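Side-chain contacts in ABC transporter sugar binding protein (Xanthomonas axonopodis pv. citri, PDB 3UOR), which probably binds maltose or a related sugar in the periplasm and hands it to an ABC transporter for import: residues P372-L375 with E376-R379; E411-A414 with K415-W418; R417-F420 with E421-G425. All coordinates share one frame; numbering follows the deposited sequence.

Followed from the N terminus, the three contacts lie near the end of the modelled chain, and each closes a short local turn. Interaction 1 ends the loop after helix 359-364 and opens helix 377-394, closing before interaction 2 opens. The chain then runs through helix 398-412 to interaction 2, where that helix gives way to helix 414-422; interaction 3 overlaps it at Arg417 and Trp418 and carries the same helix to its C-terminal end. None nests inside another. Interactions 1 and 2 touch, Glu376 and Val374 packing on Leu413 and Arg416, which ties the start of helix 377-394 to the junction of the last two helices. Interaction 3 stays about 7 Å from interaction 1 at the nearest atoms.

Interaction 1. Residues P372-L375 with E376-R379; sequences PKVL and EWER
Pro372 lies over one face of the Trp377 indole. Its CD stands 3.8 Å from the centroid of the six-membered ring of Trp377, 17° off the ring normal, a CH-pi contact displaced toward the rim. The indole reaches this place because CG of Trp377 is anti to the backbone N (chi1 -176°), which carries the ring back along the incoming chain. Val374 meets the same residue differently: its CG2 comes up near the ring plane, at the edge, and sits 4.0 Å from Trp377 CB. Glu376 crosses Val374 at about a right angle; its chain bends at chi2 (-76°) and folds the carboxylate back, bringing OE2 to 3.3 Å from Val374 CB. Leu375 adds its CD2 on the other carboxylate oxygen, 4.0 Å from Glu376 OE1. Trp377 N donates to Val374 O at 3.0 Å. A water takes up the next position, donating to Leu375 O and accepting from Glu378 N. The backbone here is a type I beta turn from Val374 to Trp377 that leads into helix 377-394, with Glu376 at the N-cap position; the contact of Pro372 with the indole packs beside it.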
loop_
_atom_site.group_PDB
_atom_site.type_symbol
_atom_site.label_atom_id
_atom_site.label_comp_id
_atom_site.label_asym_id
_atom_site.label_seq_id
_atom_site.Cartn_x
_atom_site.Cartn_y
_atom_site.Cartn_z
ATOM N N PRO A 372 10.010 6.189 -3.515
ATOM C CA PRO A 372 11.175 6.974 -3.091
ATOM C C PRO A 372 10.952 7.570 -1.707
ATOM O O PRO A 372 9.864 8.025 -1.440
ATOM C CB PRO A 372 11.276 8.055 -4.172
ATOM C CG PRO A 372 10.741 7.364 -5.390
ATOM C CD PRO A 372 9.585 6.551 -4.881
ATOM N N LYS A 373 11.950 7.523 -0.831
ATOM C CA LYS A 373 11.736 7.895 0.565
ATOM C C LYS A 373 11.980 9.374 0.835
ATOM O O LYS A 373 12.851 9.731 1.627
ATOM C CB LYS A 373 12.598 7.051 1.506
ATOM C CG LYS A 373 12.132 5.622 1.683
ATOM C CD LYS A 373 13.116 4.707 0.994
ATOM C CE LYS A 373 13.089 3.313 1.568
ATOM N NZ LYS A 373 14.496 2.910 1.824
ATOM N N VAL A 374 11.198 10.222 0.179
ATOM C CA VAL A 374 11.243 11.655 0.438
ATOM C C VAL A 374 9.975 12.121 1.124
ATOM O O VAL A 374 8.866 11.656 0.861
ATOM C CB VAL A 374 11.454 12.455 -0.843
ATOM C CG1 VAL A 374 12.779 12.058 -1.477
ATOM C CG2 VAL A 374 10.292 12.225 -1.824
ATOM N N LEU A 375 10.172 13.037 2.046
ATOM C CA LEU A 375 9.114 13.691 2.785
ATOM C C LEU A 375 7.995 14.209 1.848
ATOM O O LEU A 375 6.808 14.123 2.168
ATOM C CB LEU A 375 9.788 14.824 3.553
ATOM C CG LEU A 375 9.068 15.796 4.421
ATOM C CD1 LEU A 375 10.104 16.338 5.383
ATOM C CD2 LEU A 375 8.494 16.871 3.530
ATOM N N GLU A 376 8.362 14.694 0.668
ATOM C CA GLU A 376 7.359 15.264 -0.238
ATOM C C GLU A 376 6.668 14.264 -1.176
ATOM O O GLU A 376 5.930 14.655 -2.098
ATOM C CB GLU A 376 7.915 16.483 -0.987
ATOM C CG GLU A 376 9.359 16.399 -1.408
ATOM C CD GLU A 376 10.377 16.601 -0.270
ATOM O OE1 GLU A 376 10.594 17.734 0.214
ATOM O OE2 GLU A 376 11.009 15.607 0.108
ATOM N N TRP A 377 6.871 12.975 -0.914
ATOM C CA TRP A 377 6.284 11.932 -1.760
ATOM C C TRP A 377 4.755 12.027 -1.912
ATOM O O TRP A 377 4.235 11.879 -3.004
ATOM C CB TRP A 377 6.685 10.507 -1.316
ATOM C CG TRP A 377 6.136 9.520 -2.273
ATOM C CD1 TRP A 377 5.100 8.648 -2.063
ATOM C CD2 TRP A 377 6.519 9.369 -3.644
ATOM N NE1 TRP A 377 4.857 7.933 -3.213
ATOM C CE2 TRP A 377 5.707 8.374 -4.199
ATOM C CE3 TRP A 377 7.498 9.964 -4.446
ATOM C CZ2 TRP A 377 5.840 7.957 -5.522
ATOM C CZ3 TRP A 377 7.629 9.562 -5.737
ATOM C CH2 TRP A 377 6.807 8.563 -6.276
ATOM N N GLU A 378 4.027 12.266 -0.837
ATOM C CA GLU A 378 2.576 12.342 -0.973
ATOM C C GLU A 378 2.130 13.476 -1.895
ATOM O O GLU A 378 1.237 13.283 -2.707
ATOM C CB GLU A 378 1.890 12.469 0.383
ATOM C CG GLU A 378 1.729 11.125 1.079
ATOM C CD GLU A 378 0.776 11.187 2.268
ATOM O OE1 GLU A 378 1.092 11.879 3.263
ATOM O OE2 GLU A 378 -0.293 10.538 2.201
ATOM N N ARG A 379 2.749 14.648 -1.777
ATOM C CA ARG A 379 2.464 15.749 -2.694
ATOM C C ARG A 379 2.755 15.320 -4.134
ATOM O O ARG A 379 1.974 15.554 -5.044
ATOM C CB ARG A 379 3.313 16.973 -2.348
ATOM C CG ARG A 379 2.897 17.677 -1.059
ATOM C CD ARG A 379 4.004 18.597 -0.530
ATOM N NE ARG A 379 4.089 19.858 -1.268
ATOM C CZ ARG A 379 5.159 20.652 -1.263
ATOM N NH1 ARG A 379 6.237 20.293 -0.566
ATOM N NH2 ARG A 379 5.156 21.797 -1.959
HETATM O O HOH W 1 5.091 11.887 1.889
#

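Interaction 2. Residues E411-A414 with K415-W418; sequences EILA and KRRW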
loop_
_atom_site.group_PDB
_atom_site.type_symbol
_atom_site.label_atom_id
_atom_site.label_comp_id
_atom_site.label_asym_id
_atom_site.label_seq_id
_atom_site.Cartn_x
_atom_site.Cartn_y
_atom_site.Cartn_z
ATOM N N GLU A 411 9.539 21.724 -8.638
ATOM C CA GLU A 411 9.175 22.783 -7.683
ATOM C C GLU A 411 8.953 22.222 -6.290
ATOM O O GLU A 411 9.483 22.744 -5.296
ATOM C CB GLU A 411 7.928 23.549 -8.154
ATOM C CG GLU A 411 8.126 24.124 -9.523
ATOM C CD GLU A 411 6.878 24.777 -10.082
ATOM O OE1 GLU A 411 5.783 24.526 -9.527
ATOM O OE2 GLU A 411 7.013 25.531 -11.083
ATOM N N ILE A 412 8.175 21.149 -6.200
ATOM C CA ILE A 412 7.951 20.504 -4.900
ATOM C C ILE A 412 9.280 20.150 -4.206
ATOM O O ILE A 412 9.448 20.344 -2.992
ATOM C CB ILE A 412 7.044 19.264 -5.056
ATOM C CG1 ILE A 412 5.623 19.708 -5.422
ATOM C CG2 ILE A 412 7.054 18.437 -3.789
ATOM C CD1 ILE A 412 4.755 18.623 -5.961
ATOM N N LEU A 413 10.249 19.689 -4.988
ATOM C CA LEU A 413 11.529 19.240 -4.434
ATOM C C LEU A 413 12.534 20.372 -4.267
ATOM O O LEU A 413 13.685 20.126 -3.914
ATOM C CB LEU A 413 12.136 18.143 -5.323
ATOM C CG LEU A 413 11.351 16.819 -5.375
ATOM C CD1 LEU A 413 11.884 15.885 -6.457
ATOM C CD2 LEU A 413 11.394 16.142 -4.019
ATOM N N ALA A 414 12.113 21.610 -4.516
ATOM C CA ALA A 414 13.062 22.714 -4.527
ATOM C C ALA A 414 13.780 22.895 -3.204
ATOM O O ALA A 414 14.964 23.189 -3.194
ATOM C CB ALA A 414 12.374 24.038 -4.927
ATOM N N LYS A 415 13.065 22.791 -2.085
ATOM C CA LYS A 415 13.718 23.006 -0.789
ATOM C C LYS A 415 14.729 21.880 -0.514
ATOM O O LYS A 415 15.878 22.125 -0.138
ATOM C CB LYS A 415 12.688 23.059 0.324
ATOM C CG LYS A 415 13.284 23.250 1.701
ATOM C CD LYS A 415 12.165 23.282 2.729
ATOM C CE LYS A 415 12.689 23.553 4.123
ATOM N NZ LYS A 415 11.571 23.776 5.098
ATOM N N ARG A 416 14.290 20.644 -0.725
ATOM C CA ARG A 416 15.180 19.487 -0.595
ATOM C C ARG A 416 16.435 19.674 -1.452
ATOM O O ARG A 416 17.545 19.562 -0.960
ATOM C CB ARG A 416 14.456 18.203 -1.019
ATOM C CG ARG A 416 15.377 16.967 -1.089
ATOM C CD ARG A 416 14.659 15.747 -1.675
ATOM N NE ARG A 416 15.607 14.653 -1.852
ATOM C CZ ARG A 416 15.959 13.817 -0.879
ATOM N NH1 ARG A 416 15.424 13.937 0.327
ATOM N NH2 ARG A 416 16.838 12.857 -1.112
ATOM N N ARG A 417 16.254 19.953 -2.738
ATOM C CA ARG A 417 17.388 20.150 -3.649
ATOM C C ARG A 417 18.311 21.284 -3.193
ATOM O O ARG A 417 19.524 21.177 -3.317
ATOM C CB ARG A 417 16.875 20.417 -5.058
ATOM C CG ARG A 417 17.933 20.579 -6.131
ATOM C CD ARG A 417 17.267 20.617 -7.499
ATOM N NE ARG A 417 16.292 21.688 -7.589
ATOM C CZ ARG A 417 14.977 21.530 -7.681
ATOM N NH1 ARG A 417 14.432 20.320 -7.721
ATOM N NH2 ARG A 417 14.201 22.608 -7.756
ATOM N N TRP A 418 17.740 22.361 -2.655
ATOM C CA TRP A 418 18.520 23.525 -2.233
ATOM C C TRP A 418 19.371 23.210 -1.016
ATOM O O TRP A 418 20.545 23.566 -0.939
ATOM C CB TRP A 418 17.587 24.681 -1.890
ATOM C CG TRP A 418 18.256 25.822 -1.194
ATOM C CD1 TRP A 418 18.316 26.055 0.163
ATOM C CD2 TRP A 418 18.963 26.900 -1.815
ATOM N NE1 TRP A 418 19.011 27.227 0.410
ATOM C CE2 TRP A 418 19.420 27.755 -0.786
ATOM C CE3 TRP A 418 19.258 27.224 -3.141
ATOM C CZ2 TRP A 418 20.156 28.907 -1.050
ATOM C CZ3 TRP A 418 19.986 28.362 -3.398
ATOM C CH2 TRP A 418 20.423 29.195 -2.359
HETATM O O HOH W 2 11.511 20.181 -1.060
HETATM O O HOH W 3 10.112 23.256 -2.146
#
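Arg417 folds back over Leu413 and Ala414, and the backbone beneath it is joined by direct hydrogen bonds. Arg417 N donates to Leu413 O at 2.8 Å. Trp418 N follows with Ala414 O at 2.9 Å. These are i to i+4 bonds of the first turn of the new helix, with Leu413 at its N-cap position.

Water makes the second group. The carbonyl of Ile412, at the end of the preceding helix, meets no amide of 415-418 directly; instead one water donates to Ile412 O and accepts from Arg416 N, each at 2.8 Å, while another links Ile412 O to Lys415 N. Two waters thus grip a single carbonyl and serve two amides across the break in the helical path.

Packing is the third. The Arg417 chain turns at chi3 (58°), which lays the guanidinium against the backbone: NH2 approaches Ala414 CA at 3.4 Å, and Leu413 O lies over the same group, 3.8 Å above its plane and toward the rim. Arg417 NH1 and NH2 find their hydrogen bonds at Asn214 O and Asp410 O, which fixes the rotation of the group. Arg416, extended from CG to NE, runs alongside Leu413 in the same direction, its CD 4.0 Å from Leu413 CD2, and its NH2 bonds to His212 O.

The contact is the kink between helix 398-412 and helix 414-422. Ile412 and Leu413 rest on helix 377-394, while the two arginines reach the loop residues that follow strand 209-210.

Interaction 3. Residues R417-F420 with E421-G425; sequences RWIF and EQEGG
The indole of Trp418 carries Gln422 on one face. Gln422 CG sits 3.6 Å from the centroid of the five-membered ring of Trp418, 21° off its normal, a CH-pi contact shifted toward the rim. Beyond CG the amide continues over the benzene part of the indole, with Gln422 OE1 3.6 Å from Trp418 CZ2. The bend at chi2 of Gln422 (-57°) swings the amide over the indole, where its plane lies 14° from that of the ring. Glu421 approaches the same indole obliquely, its OE1 4.0 Å from Trp418 CE3 and its carboxylate plane steeply inclined to the ring. Gly424 O is modelled over one face of the Phe420 ring, but this stretch is poorly ordered and the placement is doubtful; the ring of His212, from elsewhere in the chain, also meets Phe420.

Glu421 and Arg417 run side by side in the same direction, yet their charged ends stay apart: Glu421 OE2 is 4.6 Å from Arg417 NE and instead touches the aliphatic Arg417 CG at 3.7 Å. The guanidinium is bound elsewhere, through NH1 to Asn214 O and through NH2 to Asp410 O.

Backbone bonds hold the last turn. Glu421 N and Gln422 N donate to Arg417 O and Trp418 O, and Glu423 N reaches Ile419 O at 3.1 Å before its residue leaves helical geometry. Gln422 N makes a further, weak bond to Ile419 O.

The chemistry is thus that of a surface helix end: dispersion and CH-pi contact along the Trp418 face, with Arg417 and Glu421 too far apart for a salt bridge, so any attraction between them is probably a modest, longer-range one.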
loop_
_atom_site.group_PDB
_atom_site.type_symbol
_atom_site.label_atom_id
_atom_site.label_comp_id
_atom_site.label_asym_id
_atom_site.label_seq_id
_atom_site.Cartn_x
_atom_site.Cartn_y
_atom_site.Cartn_z
ATOM N N ARG A 417 16.254 19.953 -2.738
ATOM C CA ARG A 417 17.388 20.150 -3.649
ATOM C C ARG A 417 18.311 21.284 -3.193
ATOM O O ARG A 417 19.524 21.177 -3.317
ATOM C CB ARG A 417 16.875 20.417 -5.058
ATOM C CG ARG A 417 17.933 20.579 -6.131
ATOM C CD ARG A 417 17.267 20.617 -7.499
ATOM N NE ARG A 417 16.292 21.688 -7.589
ATOM C CZ ARG A 417 14.977 21.530 -7.681
ATOM N NH1 ARG A 417 14.432 20.320 -7.721
ATOM N NH2 ARG A 417 14.201 22.608 -7.756
ATOM N N TRP A 418 17.740 22.361 -2.655
ATOM C CA TRP A 418 18.520 23.525 -2.233
ATOM C C TRP A 418 19.371 23.210 -1.016
ATOM O O TRP A 418 20.545 23.566 -0.939
ATOM C CB TRP A 418 17.587 24.681 -1.890
ATOM C CG TRP A 418 18.256 25.822 -1.194
ATOM C CD1 TRP A 418 18.316 26.055 0.163
ATOM C CD2 TRP A 418 18.963 26.900 -1.815
ATOM N NE1 TRP A 418 19.011 27.227 0.410
ATOM C CE2 TRP A 418 19.420 27.755 -0.786
ATOM C CE3 TRP A 418 19.258 27.224 -3.141
ATOM C CZ2 TRP A 418 20.156 28.907 -1.050
ATOM C CZ3 TRP A 418 19.986 28.362 -3.398
ATOM C CH2 TRP A 418 20.423 29.195 -2.359
ATOM N N ILE A 419 18.753 22.577 -0.035
ATOM C CA ILE A 419 19.489 22.112 1.119
ATOM C C ILE A 419 20.654 21.213 0.683
ATOM O O ILE A 419 21.746 21.304 1.226
ATOM C CB ILE A 419 18.576 21.361 2.080
ATOM C CG1 ILE A 419 17.625 22.345 2.777
ATOM C CG2 ILE A 419 19.414 20.572 3.098
ATOM C CD1 ILE A 419 16.498 21.653 3.545
ATOM N N PHE A 420 20.422 20.356 -0.304
ATOM C CA PHE A 420 21.464 19.462 -0.811
ATOM C C PHE A 420 22.619 20.253 -1.424
ATOM O O PHE A 420 23.782 19.943 -1.201
ATOM C CB PHE A 420 20.885 18.514 -1.864
ATOM C CG PHE A 420 21.910 17.626 -2.518
ATOM C CD1 PHE A 420 22.451 17.961 -3.753
ATOM C CD2 PHE A 420 22.325 16.458 -1.905
ATOM C CE1 PHE A 420 23.390 17.148 -4.369
ATOM C CE2 PHE A 420 23.278 15.635 -2.511
ATOM C CZ PHE A 420 23.806 15.984 -3.748
ATOM N N GLU A 421 22.290 21.270 -2.207
ATOM C CA GLU A 421 23.302 22.104 -2.838
ATOM C C GLU A 421 24.086 22.936 -1.823
ATOM O O GLU A 421 25.252 23.236 -2.035
ATOM C CB GLU A 421 22.656 23.043 -3.868
ATOM C CG GLU A 421 22.016 22.352 -5.078
ATOM C CD GLU A 421 21.166 23.321 -5.917
ATOM O OE1 GLU A 421 20.975 24.481 -5.476
ATOM O OE2 GLU A 421 20.690 22.929 -7.011
ATOM N N GLN A 422 23.442 23.312 -0.724
ATOM C CA GLN A 422 24.045 24.228 0.247
ATOM C C GLN A 422 24.977 23.538 1.228
ATOM O O GLN A 422 25.984 24.109 1.645
ATOM C CB GLN A 422 22.956 24.970 1.018
ATOM C CG GLN A 422 22.220 25.963 0.158
ATOM C CD GLN A 422 23.166 26.962 -0.460
ATOM O OE1 GLN A 422 23.248 27.090 -1.686
ATOM N NE2 GLN A 422 23.902 27.672 0.388
ATOM N N GLU A 423 24.620 22.319 1.612
ATOM C CA GLU A 423 25.420 21.544 2.546
ATOM C C GLU A 423 26.229 20.528 1.763
ATOM O O GLU A 423 26.811 20.847 0.723
ATOM C CB GLU A 423 24.520 20.829 3.559
ATOM C CG GLU A 423 23.380 21.695 4.126
ATOM C CD GLU A 423 23.868 22.854 4.997
ATOM O OE1 GLU A 423 24.924 22.709 5.653
ATOM O OE2 GLU A 423 23.190 23.907 5.033
ATOM N N GLY A 424 26.260 19.300 2.257
ATOM C CA GLY A 424 26.887 18.218 1.523
ATOM C C GLY A 424 25.844 17.448 0.736
ATOM O O GLY A 424 26.034 17.156 -0.448
ATOM N N GLY A 425 24.732 17.136 1.403
ATOM C CA GLY A 425 23.685 16.306 0.834
ATOM C C GLY A 425 22.675 15.808 1.855
ATOM O O GLY A 425 21.693 16.486 2.169
#